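Local coordinates for anti-sigma-factor antagonist (STAS) domain protein (Moorella thermoacetica, PDB 3ZXN) that probably serves as the RsbS component of the bacterial stressosome, a STAS-domain protein that takes part in regulating signalling, at residues A[11-16]-A[109-114]; A[25-30]-A[58-63]; A[37-42]-A[72-77]; A[90-93]-A[97-100]. The protein carries 1 engineered substitution. All blocks are in the same frame, centred on the assembly; numbering follows the deposited sequence.

Interaction 1. Residues A[11-16]-A[109-114]; sequences DDYWVV and KGLDKL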
loop_
_atom_site.group_PDB
_atom_site.type_symbol
_atom_site.label_atom_id
_atom_site.label_comp_id
_atom_site.label_asym_id
_atom_site.label_seq_id
_atom_site.Cartn_x
_atom_site.Cartn_y
_atom_site.Cartn_z
ATOM N N ASP A 11 2.843 10.952 12.032
ATOM C CA ASP A 11 2.221 10.514 13.276
ATOM C C ASP A 11 2.401 8.999 13.454
ATOM O O ASP A 11 1.469 8.307 13.852
ATOM C CB ASP A 11 0.720 10.852 13.288
ATOM C CG ASP A 11 0.449 12.345 13.122
ATOM O OD1 ASP A 11 1.351 13.154 13.436
ATOM O OD2 ASP A 11 -0.664 12.704 12.672
ATOM N N ASP A 12 3.597 8.504 13.141
ATOM C CA ASP A 12 3.942 7.076 13.279
ATOM C C ASP A 12 3.307 6.142 12.249
ATOM O O ASP A 12 3.439 4.919 12.366
ATOM C CB ASP A 12 3.633 6.544 14.681
ATOM C CG ASP A 12 4.562 7.106 15.734
ATOM O OD1 ASP A 12 5.755 7.325 15.424
ATOM O OD2 ASP A 12 4.093 7.330 16.870
ATOM N N TYR A 13 2.617 6.707 11.262
ATOM C CA TYR A 13 2.091 5.923 10.142
ATOM C C TYR A 13 2.984 6.078 8.917
ATOM O O TYR A 13 3.388 7.191 8.567
ATOM C CB TYR A 13 0.657 6.345 9.801
ATOM C CG TYR A 13 -0.346 5.951 10.856
ATOM C CD1 TYR A 13 -0.946 4.704 10.826
ATOM C CD2 TYR A 13 -0.685 6.822 11.889
ATOM C CE1 TYR A 13 -1.862 4.327 11.788
ATOM C CE2 TYR A 13 -1.604 6.453 12.867
ATOM C CZ TYR A 13 -2.186 5.199 12.807
ATOM O OH TYR A 13 -3.100 4.803 13.758
ATOM N N TRP A 14 3.307 4.953 8.276
ATOM C CA TRP A 14 4.028 4.975 7.022
ATOM C C TRP A 14 3.052 5.404 5.954
ATOM O O TRP A 14 1.922 4.919 5.925
ATOM C CB TRP A 14 4.536 3.551 6.677
ATOM C CG TRP A 14 5.450 2.966 7.730
ATOM C CD1 TRP A 14 5.143 1.985 8.644
ATOM C CD2 TRP A 14 6.808 3.330 7.974
ATOM N NE1 TRP A 14 6.240 1.715 9.437
ATOM C CE2 TRP A 14 7.275 2.523 9.043
ATOM C CE3 TRP A 14 7.684 4.246 7.383
ATOM C CZ2 TRP A 14 8.573 2.615 9.533
ATOM C CZ3 TRP A 14 8.977 4.338 7.880
ATOM C CH2 TRP A 14 9.408 3.525 8.943
ATOM N N VAL A 15 3.491 6.312 5.081
ATOM C CA VAL A 15 2.681 6.806 3.976
ATOM C C VAL A 15 3.482 6.775 2.674
ATOM O O VAL A 15 4.608 7.292 2.606
ATOM C CB VAL A 15 2.198 8.278 4.210
ATOM C CG1 VAL A 15 1.547 8.803 2.957
ATOM C CG2 VAL A 15 1.253 8.368 5.406
ATOM N N VAL A 16 2.904 6.154 1.650
ATOM C CA VAL A 16 3.563 5.987 0.365
ATOM C C VAL A 16 2.579 6.272 -0.766
ATOM O O VAL A 16 1.441 5.813 -0.729
ATOM C CB VAL A 16 4.066 4.517 0.173
ATOM C CG1 VAL A 16 4.592 4.304 -1.243
ATOM C CG2 VAL A 16 5.127 4.170 1.207
ATOM N N LYS A 109 -8.580 9.635 3.966
ATOM C CA LYS A 109 -9.500 8.566 4.346
ATOM C C LYS A 109 -8.718 7.333 4.827
ATOM O O LYS A 109 -9.146 6.628 5.743
ATOM C CB LYS A 109 -10.344 8.168 3.130
ATOM C CG LYS A 109 -11.183 9.317 2.570
ATOM C CD LYS A 109 -12.565 9.255 3.093
ATOM C CE LYS A 109 -13.473 10.219 2.321
ATOM N NZ LYS A 109 -14.883 9.968 2.667
ATOM N N GLY A 110 -7.584 7.088 4.188
ATOM C CA GLY A 110 -6.720 5.966 4.550
ATOM C C GLY A 110 -6.184 6.143 5.955
ATOM O O GLY A 110 -6.357 5.278 6.813
ATOM N N LEU A 111 -5.545 7.283 6.197
ATOM C CA LEU A 111 -5.082 7.605 7.543
ATOM C C LEU A 111 -6.203 7.552 8.589
ATOM O O LEU A 111 -6.027 6.969 9.657
ATOM C CB LEU A 111 -4.398 8.968 7.565
ATOM C CG LEU A 111 -3.021 8.983 6.916
ATOM C CD1 LEU A 111 -2.572 10.436 6.654
ATOM C CD2 LEU A 111 -2.018 8.210 7.791
ATOM N N ASP A 112 -7.359 8.140 8.282
ATOM C CA ASP A 112 -8.467 8.129 9.242
ATOM C C ASP A 112 -8.945 6.698 9.542
ATOM O O ASP A 112 -9.251 6.354 10.686
ATOM C CB ASP A 112 -9.631 9.011 8.764
ATOM C CG ASP A 112 -9.295 10.507 8.830
ATOM O OD1 ASP A 112 -8.416 10.893 9.626
ATOM O OD2 ASP A 112 -9.887 11.292 8.073
ATOM N N LYS A 113 -8.994 5.860 8.516
ATOM C CA LYS A 113 -9.464 4.493 8.710
ATOM C C LYS A 113 -8.571 3.750 9.701
ATOM O O LYS A 113 -9.052 3.065 10.597
ATOM C CB LYS A 113 -9.524 3.750 7.370
ATOM C CG LYS A 113 -10.099 2.335 7.451
ATOM C CD LYS A 113 -10.189 1.712 6.056
ATOM C CE LYS A 113 -10.944 0.381 6.053
ATOM N NZ LYS A 113 -12.407 0.545 6.314
ATOM N N LEU A 114 -7.266 3.901 9.543
ATOM C CA LEU A 114 -6.324 3.217 10.412
ATOM C C LEU A 114 -6.448 3.705 11.851
ATOM O O LEU A 114 -6.415 2.910 12.782
ATOM C CB LEU A 114 -4.896 3.380 9.890
ATOM C CG LEU A 114 -4.648 2.509 8.655
ATOM C CD1 LEU A 114 -3.159 2.249 8.399
ATOM C CD2 LEU A 114 -5.376 1.188 8.833
#
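Tyr13, Val15, Leu111 and Leu114 form a buried apolar contact between a strand and the C-terminal helix of the STAS domain. The strand segment 13-16 and the helix segment 109-114 run nearly antiparallel, at 157°, with 10.5 Å between their axes. No hydrogen bond joins them, so side chains alone make the contact.

Tyr13 meets both leucines. Its CB lies 3.8 Å from Leu111 CD2, close to the backbone. Farther out, ring atom CE1 comes within 3.7 Å of Leu114 CB, and CD1 is 4.1 Å from Leu114 CD1. Both leucines approach the ring at a slant. The first torsion of Tyr13 sets CG opposite the carbonyl carbon (chi1 -70°), which swings the ring alongside the helix. The ring thus slides past the two leucine side chains, pointing the other way. A serine in place of Tyr13 would probably open a gap beside Leu114 and leave Leu111 CD2 with less to pack on.

Leu111 CD2 also reaches Val15 CG2, at 4.1 Å, and the two side chains cross at about a right angle. One leucine methyl therefore serves two strand residues, Tyr13 and Val15.

Alternation along the strand divides its neighbours. Tyr13 and Val15 serve helix 107-118, where Val15 also touches Leu107. Trp14 and Val16 serve helix 25-38, through Asn37 and Ile38 and through Phe30 and Leu34. Leu111 extends the helix contact to Val47 on strand 45-49, which is paired in parallel with strand 13-17.

Interaction 2. Residues A[25-30]-A[58-63]; sequences QSVIQF and EFVTRV. Engineered in segment 58-63: Glu58 (natural residue Ser).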
loop_
_atom_site.group_PDB
_atom_site.type_symbol
_atom_site.label_atom_id
_atom_site.label_comp_id
_atom_site.label_asym_id
_atom_site.label_seq_id
_atom_site.Cartn_x
_atom_site.Cartn_y
_atom_site.Cartn_z
ATOM N N GLN A 25 12.030 -1.946 -12.499
ATOM C CA GLN A 25 12.893 -2.557 -11.499
ATOM C C GLN A 25 12.945 -1.661 -10.263
ATOM O O GLN A 25 13.412 -2.070 -9.201
ATOM C CB GLN A 25 14.294 -2.801 -12.063
ATOM C CG GLN A 25 14.855 -4.179 -11.736
ATOM C CD GLN A 25 15.379 -4.904 -12.965
ATOM O OE1 GLN A 25 16.560 -4.801 -13.302
ATOM N NE2 GLN A 25 14.498 -5.639 -13.643
ATOM N N SER A 26 12.451 -0.437 -10.412
ATOM C CA SER A 26 12.370 0.492 -9.294
ATOM C C SER A 26 11.182 0.159 -8.384
ATOM O O SER A 26 11.108 0.628 -7.246
ATOM C CB SER A 26 12.274 1.931 -9.804
ATOM O OG SER A 26 11.274 2.048 -10.800
ATOM N N VAL A 27 10.258 -0.647 -8.902
ATOM C CA VAL A 27 9.140 -1.160 -8.117
ATOM C C VAL A 27 9.660 -2.258 -7.190
ATOM O O VAL A 27 9.242 -2.367 -6.036
ATOM C CB VAL A 27 8.033 -1.740 -9.021
ATOM C CG1 VAL A 27 6.840 -2.178 -8.194
ATOM C CG2 VAL A 27 7.615 -0.722 -10.066
ATOM N N ILE A 28 10.573 -3.071 -7.715
ATOM C CA ILE A 28 11.300 -4.041 -6.903
ATOM C C ILE A 28 12.129 -3.304 -5.861
ATOM O O ILE A 28 12.145 -3.668 -4.688
ATOM C CB ILE A 28 12.236 -4.901 -7.777
ATOM C CG1 ILE A 28 11.421 -5.780 -8.730
ATOM C CG2 ILE A 28 13.143 -5.745 -6.909
ATOM C CD1 ILE A 28 12.244 -6.410 -9.845
ATOM N N GLN A 29 12.811 -2.256 -6.304
ATOM C CA GLN A 29 13.611 -1.419 -5.423
ATOM C C GLN A 29 12.745 -0.791 -4.336
ATOM O O GLN A 29 13.155 -0.701 -3.176
ATOM C CB GLN A 29 14.303 -0.327 -6.234
ATOM C CG GLN A 29 14.975 0.752 -5.408
ATOM C CD GLN A 29 15.605 1.826 -6.280
ATOM O OE1 GLN A 29 16.109 1.537 -7.369
ATOM N NE2 GLN A 29 15.567 3.072 -5.814
ATOM N N PHE A 30 11.548 -0.357 -4.718
ATOM C CA PHE A 30 10.633 0.250 -3.768
ATOM C C PHE A 30 10.147 -0.755 -2.727
ATOM O O PHE A 30 10.187 -0.478 -1.535
ATOM C CB PHE A 30 9.437 0.889 -4.478
ATOM C CG PHE A 30 8.216 0.961 -3.620
ATOM C CD1 PHE A 30 8.179 1.797 -2.514
ATOM C CD2 PHE A 30 7.113 0.168 -3.893
ATOM C CE1 PHE A 30 7.061 1.851 -1.713
ATOM C CE2 PHE A 30 5.983 0.226 -3.088
ATOM C CZ PHE A 30 5.963 1.071 -1.998
ATOM N N GLU A 58 0.760 -6.702 -13.803
ATOM C CA GLU A 58 0.838 -7.987 -13.128
ATOM C C GLU A 58 1.984 -7.935 -12.119
ATOM O O GLU A 58 1.947 -8.603 -11.085
ATOM C CB GLU A 58 1.073 -9.100 -14.150
ATOM C CG GLU A 58 0.491 -10.446 -13.760
ATOM C CD GLU A 58 0.257 -11.343 -14.964
ATOM O OE1 GLU A 58 -0.118 -10.812 -16.034
ATOM O OE2 GLU A 58 0.451 -12.573 -14.847
ATOM N N PHE A 59 2.996 -7.132 -12.437
ATOM C CA PHE A 59 4.145 -6.933 -11.559
ATOM C C PHE A 59 3.758 -6.164 -10.297
ATOM O O PHE A 59 4.014 -6.621 -9.183
ATOM C CB PHE A 59 5.266 -6.186 -12.287
ATOM C CG PHE A 59 5.860 -6.946 -13.438
ATOM C CD1 PHE A 59 6.799 -7.945 -13.219
ATOM C CD2 PHE A 59 5.488 -6.657 -14.745
ATOM C CE1 PHE A 59 7.351 -8.648 -14.282
ATOM C CE2 PHE A 59 6.037 -7.353 -15.811
ATOM C CZ PHE A 59 6.970 -8.350 -15.577
ATOM N N VAL A 60 3.151 -4.995 -10.477
ATOM C CA VAL A 60 2.695 -4.187 -9.348
ATOM C C VAL A 60 1.758 -4.982 -8.451
ATOM O O VAL A 60 1.856 -4.916 -7.224
ATOM C CB VAL A 60 1.984 -2.901 -9.821
ATOM C CG1 VAL A 60 1.276 -2.207 -8.651
ATOM C CG2 VAL A 60 2.979 -1.963 -10.479
ATOM N N THR A 61 0.858 -5.742 -9.066
ATOM C CA THR A 61 -0.099 -6.539 -8.313
ATOM C C THR A 61 0.612 -7.500 -7.365
ATOM O O THR A 61 0.214 -7.668 -6.210
ATOM C CB THR A 61 -1.029 -7.350 -9.236
ATOM O OG1 THR A 61 -1.801 -6.459 -10.047
ATOM C CG2 THR A 61 -1.976 -8.210 -8.401
ATOM N N ARG A 62 1.659 -8.144 -7.864
ATOM C CA ARG A 62 2.369 -9.136 -7.064
ATOM C C ARG A 62 3.095 -8.462 -5.910
ATOM O O ARG A 62 3.130 -8.992 -4.807
ATOM C CB ARG A 62 3.322 -9.973 -7.928
ATOM C CG ARG A 62 2.593 -11.016 -8.778
ATOM C CD ARG A 62 3.362 -11.390 -10.056
ATOM N NE ARG A 62 4.531 -12.229 -9.797
ATOM C CZ ARG A 62 5.790 -11.840 -9.983
ATOM N NH1 ARG A 62 6.052 -10.619 -10.438
ATOM N NH2 ARG A 62 6.788 -12.675 -9.719
ATOM N N VAL A 63 3.663 -7.291 -6.169
ATOM C CA VAL A 63 4.255 -6.474 -5.115
ATOM C C VAL A 63 3.230 -6.103 -4.029
ATOM O O VAL A 63 3.515 -6.200 -2.828
ATOM C CB VAL A 63 4.882 -5.211 -5.694
ATOM C CG1 VAL A 63 5.037 -4.156 -4.613
ATOM C CG2 VAL A 63 6.226 -5.542 -6.346
#
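Val27 packs against Val63 and Val60 near the N-terminal ends of two neighbouring helices of the STAS alpha/beta fold, 25-38 and 58-74. The contact is small and apolar. The closest pair of CA atoms is Val27 CA and Val60 CA, 7.2 Å apart.

Val27 can be followed outward. Its CB points at the other helix but stays back, 5.0 Å from Val63 CG2. CG1 does the touching. It sits opposite the backbone N (chi1 -176°), and this carries it across to Val63 CG2 at 3.9 Å. The same methyl is 4.5 Å from Val60 CG2, a looser approach. CG1 thus faces two residues one helical turn apart, which present CG2 methyls to it. The other branch keeps farther from this helix: Val27 CG2 is 4.8 Å from Val60 CG2. The Val27 side chain also touches Thr21 in the preceding loop.

The valine branches are short, so the fit depends on how near the two helices lie. Val63 is the buried member, while Val27 and Val60 are partly exposed. No polar bond crosses between the segments.

Glu58, at the start of helix 58-74, is an engineered replacement of the natural serine. Its side chain stays well away from residues 25-30. As in the Bacillus subtilis RsbS, the natural serine is probably a phosphorylation site, and the glutamate may imitate the phosphorylated form. Behind Val27, the ring of Phe30 approaches Val63 from the next turn, with CE2 still 4.7 Å from Val63 CG1.

Interaction 3. Residues A[37-42]-A[72-77]; sequences NITGVA and ELLGLP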
loop_
_atom_site.group_PDB
_atom_site.type_symbol
_atom_site.label_atom_id
_atom_site.label_comp_id
_atom_site.label_asym_id
_atom_site.label_seq_id
_atom_site.Cartn_x
_atom_site.Cartn_y
_atom_site.Cartn_z
ATOM N N ASN A 37 12.122 -0.766 5.777
ATOM C CA ASN A 37 11.650 0.260 6.709
ATOM C C ASN A 37 10.635 -0.259 7.723
ATOM O O ASN A 37 10.781 -0.018 8.921
ATOM C CB ASN A 37 11.083 1.479 5.958
ATOM C CG ASN A 37 12.136 2.188 5.118
ATOM O OD1 ASN A 37 11.948 2.409 3.923
ATOM N ND2 ASN A 37 13.257 2.528 5.736
ATOM N N ILE A 38 9.611 -0.970 7.253
ATOM C CA ILE A 38 8.526 -1.355 8.158
ATOM C C ILE A 38 8.902 -2.488 9.120
ATOM O O ILE A 38 8.173 -2.758 10.081
ATOM C CB ILE A 38 7.200 -1.661 7.421
ATOM C CG1 ILE A 38 7.286 -2.970 6.639
ATOM C CG2 ILE A 38 6.809 -0.493 6.505
ATOM C CD1 ILE A 38 5.998 -3.310 5.926
ATOM N N THR A 39 10.047 -3.128 8.876
ATOM C CA THR A 39 10.567 -4.111 9.826
ATOM C C THR A 39 11.703 -3.569 10.699
ATOM O O THR A 39 12.327 -4.320 11.440
ATOM C CB THR A 39 11.012 -5.420 9.134
ATOM O OG1 THR A 39 12.029 -5.147 8.159
ATOM C CG2 THR A 39 9.831 -6.049 8.442
ATOM N N GLY A 40 11.976 -2.270 10.609
ATOM C CA GLY A 40 12.958 -1.650 11.492
ATOM C C GLY A 40 12.284 -0.961 12.670
ATOM O O GLY A 40 11.909 -1.590 13.665
ATOM N N VAL A 41 12.122 0.350 12.569
ATOM C CA VAL A 41 11.399 1.075 13.600
ATOM C C VAL A 41 9.927 0.706 13.535
ATOM O O VAL A 41 9.350 0.598 12.453
ATOM C CB VAL A 41 11.570 2.594 13.459
ATOM C CG1 VAL A 41 10.738 3.306 14.503
ATOM C CG2 VAL A 41 13.037 2.961 13.609
ATOM N N ALA A 42 9.322 0.481 14.694
ATOM C CA ALA A 42 7.905 0.162 14.735
ATOM C C ALA A 42 7.112 1.342 14.159
ATOM O O ALA A 42 7.599 2.469 14.145
ATOM C CB ALA A 42 7.472 -0.140 16.164
ATOM N N GLU A 72 0.319 -8.228 7.218
ATOM C CA GLU A 72 -0.507 -9.078 8.058
ATOM C C GLU A 72 0.348 -9.915 9.046
ATOM O O GLU A 72 0.024 -10.024 10.230
ATOM C CB GLU A 72 -1.364 -9.974 7.167
ATOM C CG GLU A 72 -2.038 -11.129 7.864
ATOM C CD GLU A 72 -2.912 -11.923 6.909
ATOM O OE1 GLU A 72 -2.695 -11.830 5.677
ATOM O OE2 GLU A 72 -3.822 -12.634 7.389
ATOM N N LEU A 73 1.442 -10.485 8.559
ATOM C CA LEU A 73 2.340 -11.276 9.426
ATOM C C LEU A 73 2.999 -10.404 10.484
ATOM O O LEU A 73 3.289 -10.860 11.589
ATOM C CB LEU A 73 3.417 -11.979 8.586
ATOM C CG LEU A 73 2.895 -13.142 7.740
ATOM C CD1 LEU A 73 3.912 -13.558 6.681
ATOM C CD2 LEU A 73 2.527 -14.330 8.637
ATOM N N LEU A 74 3.215 -9.134 10.138
ATOM C CA LEU A 74 3.877 -8.195 11.027
ATOM C C LEU A 74 2.913 -7.544 12.025
ATOM O O LEU A 74 3.333 -6.821 12.913
ATOM C CB LEU A 74 4.590 -7.117 10.208
ATOM C CG LEU A 74 5.798 -7.583 9.400
ATOM C CD1 LEU A 74 6.264 -6.500 8.426
ATOM C CD2 LEU A 74 6.929 -8.009 10.339
ATOM N N GLY A 75 1.624 -7.810 11.877
ATOM C CA GLY A 75 0.621 -7.178 12.710
ATOM C C GLY A 75 0.510 -5.693 12.404
ATOM O O GLY A 75 0.101 -4.900 13.254
ATOM N N LEU A 76 0.884 -5.312 11.185
ATOM C CA LEU A 76 0.859 -3.904 10.786
ATOM C C LEU A 76 -0.417 -3.589 10.008
ATOM O O LEU A 76 -0.618 -4.095 8.907
ATOM C CB LEU A 76 2.098 -3.577 9.942
ATOM C CG LEU A 76 2.287 -2.132 9.472
ATOM C CD1 LEU A 76 2.586 -1.182 10.647
ATOM C CD2 LEU A 76 3.401 -2.073 8.439
ATOM N N PRO A 77 -1.309 -2.769 10.592
ATOM C CA PRO A 77 -2.487 -2.358 9.822
ATOM C C PRO A 77 -2.109 -1.756 8.466
ATOM O O PRO A 77 -1.192 -0.951 8.392
ATOM C CB PRO A 77 -3.125 -1.277 10.724
ATOM C CG PRO A 77 -2.772 -1.719 12.113
ATOM C CD PRO A 77 -1.372 -2.309 11.992
#
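Ile38 meets Leu74 and Leu76 where helices 25-38 and 58-74 both end. The contact has a buried side made by Ile38 and a solvent side made by Thr39 and Leu74.

On the inner side, the tip of Ile38 meets both leucines. Its CD1 lies 3.8 Å from Leu76 CD2 and 4.1 Å from Leu74 CD1. Leu76 CD2 also reaches back to Ile38 CB, at 4.0 Å. The chi1 of Ile38 is 71°, which tucks CG1 between the backbone N and the carbonyl carbon and sends CD1 toward the two leucines. Farther in, Ile38 rests on Trp14 of strand 13-17.

The outer side is exposed. Leu74 CD1 bridges the two sides, since it also packs on Thr39 CG2, 3.6 Å away, with the side chains at about a right angle. Leu74 CD2 is a little more distant. The hydroxyl of Thr39 takes no part across the contact. Its OG1 is hydrogen-bonded to Leu35 O in its own helix, and this helps hold CG2 turned to Leu74.

Gly75 ends helix 58-74 in a Schellman motif, with the positive phi of 69° that favours glycine. Its N bonds back to Glu72 O at 3.2 Å. This turn lets Leu74, before the glycine, and Leu76, after it, face the same isoleucine.

Across the segments the chemistry is purely apolar. No hydrogen bond crosses, and the hydroxyl of Thr39 is spent on Leu35 O. The two helix ends are therefore matched by methyl shape.

Interaction 4. Residues A[90-93]-A[97-100]; sequences TLTE and DLRG
The last turn of helix 85-93 and the loop running on to strand 102-104 meet through Leu91, Thr92 and Leu98. Leu98 is the loop residue that reaches back. Its CG is set opposite the carbonyl carbon (chi1 -74°), and this brings CD1 onto the helix surface. There CD1 lies 4.1 Å from Leu91 CB and 4.2 Å from Leu91 CD1. The same methyl is 3.8 Å from Thr92 OG1. One branch of Leu98 is thus laid over two consecutive helix residues, one buried and one exposed.

Thr92 OG1 is only a packing neighbour of the leucine. Its hydrogen bond goes to Ala88 O, one turn back in the helix, so the hydroxyl is held against its own backbone. Leu98 CG and CB both come to 4.0 Å from this oxygen and close over its side.

In the STAS fold this piece of chain is the connection from a helix to the final strand of the sheet, 102-104. The link is short: three residues separate the two segments, and Thr92 CA and Asp97 CA, the closest CA pair, are 5.9 Å apart. Leu91 also touches Ile50 and Val56, so it packs both on the loop residue Leu98 and on these two.

Around Leu98 the loop turns back on itself, from Asp97 to Gly100. Asp97 OD1 takes a weak hydrogen bond from Gly100 N, 3.4 Å long, with 154° at the hydrogen.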
loop_
_atom_site.group_PDB
_atom_site.type_symbol
_atom_site.label_atom_id
_atom_site.label_comp_id
_atom_site.label_asym_id
_atom_site.label_seq_id
_atom_site.Cartn_x
_atom_site.Cartn_y
_atom_site.Cartn_z
ATOM N N THR A 90 -8.966 -5.275 -12.294
ATOM C CA THR A 90 -7.692 -5.885 -12.654
ATOM C C THR A 90 -6.989 -6.503 -11.455
ATOM O O THR A 90 -6.572 -7.657 -11.507
ATOM C CB THR A 90 -6.760 -4.851 -13.280
ATOM O OG1 THR A 90 -7.409 -4.258 -14.412
ATOM C CG2 THR A 90 -5.454 -5.510 -13.718
ATOM N N LEU A 91 -6.856 -5.734 -10.373
ATOM C CA LEU A 91 -6.220 -6.246 -9.153
ATOM C C LEU A 91 -6.843 -7.557 -8.657
ATOM O O LEU A 91 -6.140 -8.509 -8.289
ATOM C CB LEU A 91 -6.289 -5.196 -8.034
ATOM C CG LEU A 91 -5.438 -3.941 -8.260
ATOM C CD1 LEU A 91 -5.752 -2.839 -7.227
ATOM C CD2 LEU A 91 -3.954 -4.306 -8.246
ATOM N N THR A 92 -8.169 -7.587 -8.622
ATOM C CA THR A 92 -8.902 -8.752 -8.154
ATOM C C THR A 92 -8.672 -9.943 -9.100
ATOM O O THR A 92 -8.564 -11.079 -8.659
ATOM C CB THR A 92 -10.411 -8.437 -8.046
ATOM O OG1 THR A 92 -10.623 -7.449 -7.029
ATOM C CG2 THR A 92 -11.207 -9.680 -7.698
ATOM N N GLU A 93 -8.590 -9.664 -10.396
ATOM C CA GLU A 93 -8.398 -10.709 -11.394
ATOM C C GLU A 93 -7.002 -11.287 -11.298
ATOM O O GLU A 93 -6.768 -12.437 -11.664
ATOM C CB GLU A 93 -8.645 -10.170 -12.804
ATOM C CG GLU A 93 -10.114 -9.970 -13.134
ATOM C CD GLU A 93 -10.332 -9.335 -14.496
ATOM O OE1 GLU A 93 -9.348 -8.837 -15.088
ATOM O OE2 GLU A 93 -11.492 -9.329 -14.969
ATOM N N ASP A 97 -7.046 -9.834 -2.921
ATOM C CA ASP A 97 -8.383 -9.868 -2.339
ATOM C C ASP A 97 -8.799 -8.484 -1.826
ATOM O O ASP A 97 -8.563 -8.143 -0.667
ATOM C CB ASP A 97 -8.468 -10.887 -1.206
ATOM C CG ASP A 97 -9.825 -10.892 -0.537
ATOM O OD1 ASP A 97 -10.824 -10.529 -1.201
ATOM O OD2 ASP A 97 -9.890 -11.246 0.657
ATOM N N LEU A 98 -9.417 -7.692 -2.691
ATOM C CA LEU A 98 -9.812 -6.328 -2.304
ATOM C C LEU A 98 -10.927 -6.289 -1.261
ATOM O O LEU A 98 -10.916 -5.434 -0.378
ATOM C CB LEU A 98 -10.178 -5.502 -3.535
ATOM C CG LEU A 98 -8.946 -5.081 -4.337
ATOM C CD1 LEU A 98 -9.335 -4.203 -5.538
ATOM C CD2 LEU A 98 -7.937 -4.370 -3.418
ATOM N N ARG A 99 -11.872 -7.227 -1.350
ATOM C CA ARG A 99 -13.006 -7.236 -0.430
ATOM C C ARG A 99 -12.593 -7.434 1.007
ATOM O O ARG A 99 -13.148 -6.803 1.922
ATOM C CB ARG A 99 -14.009 -8.323 -0.778
ATOM C CG ARG A 99 -15.319 -8.201 -0.003
ATOM C CD ARG A 99 -16.280 -9.317 -0.403
ATOM N NE ARG A 99 -17.530 -9.249 0.340
ATOM C CZ ARG A 99 -18.512 -10.137 0.222
ATOM N NH1 ARG A 99 -18.384 -11.173 -0.606
ATOM N NH2 ARG A 99 -19.618 -9.997 0.936
ATOM N N GLY A 100 -11.628 -8.321 1.198
ATOM C CA GLY A 100 -11.199 -8.694 2.530
ATOM C C GLY A 100 -10.103 -7.817 3.104
ATOM O O GLY A 100 -9.613 -8.093 4.195
#

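Overall arrangement
Interactions 2 and 3 share helices 25-38 and 58-74. They lie near the N-terminal and C-terminal ends of this pair, with centres 19 Å apart. Interaction 1 joins strand 13-17 to helix 107-118, and its chain span encloses the other three. It meets interaction 2 through Val16 and Phe30, and interaction 3 through Trp14 and Ile38. Helix 25-38 follows strand 13-17 in the chain. Interaction 4 comes after interactions 2 and 3 in sequence and reaches interaction 2 through Leu91 and Thr61. Interaction 1 packs a helix on the sheet, interactions 2 and 3 join two helices, and interaction 4 closes a helix-to-strand loop. Early and late parts of the STAS domain thus form one compact unit.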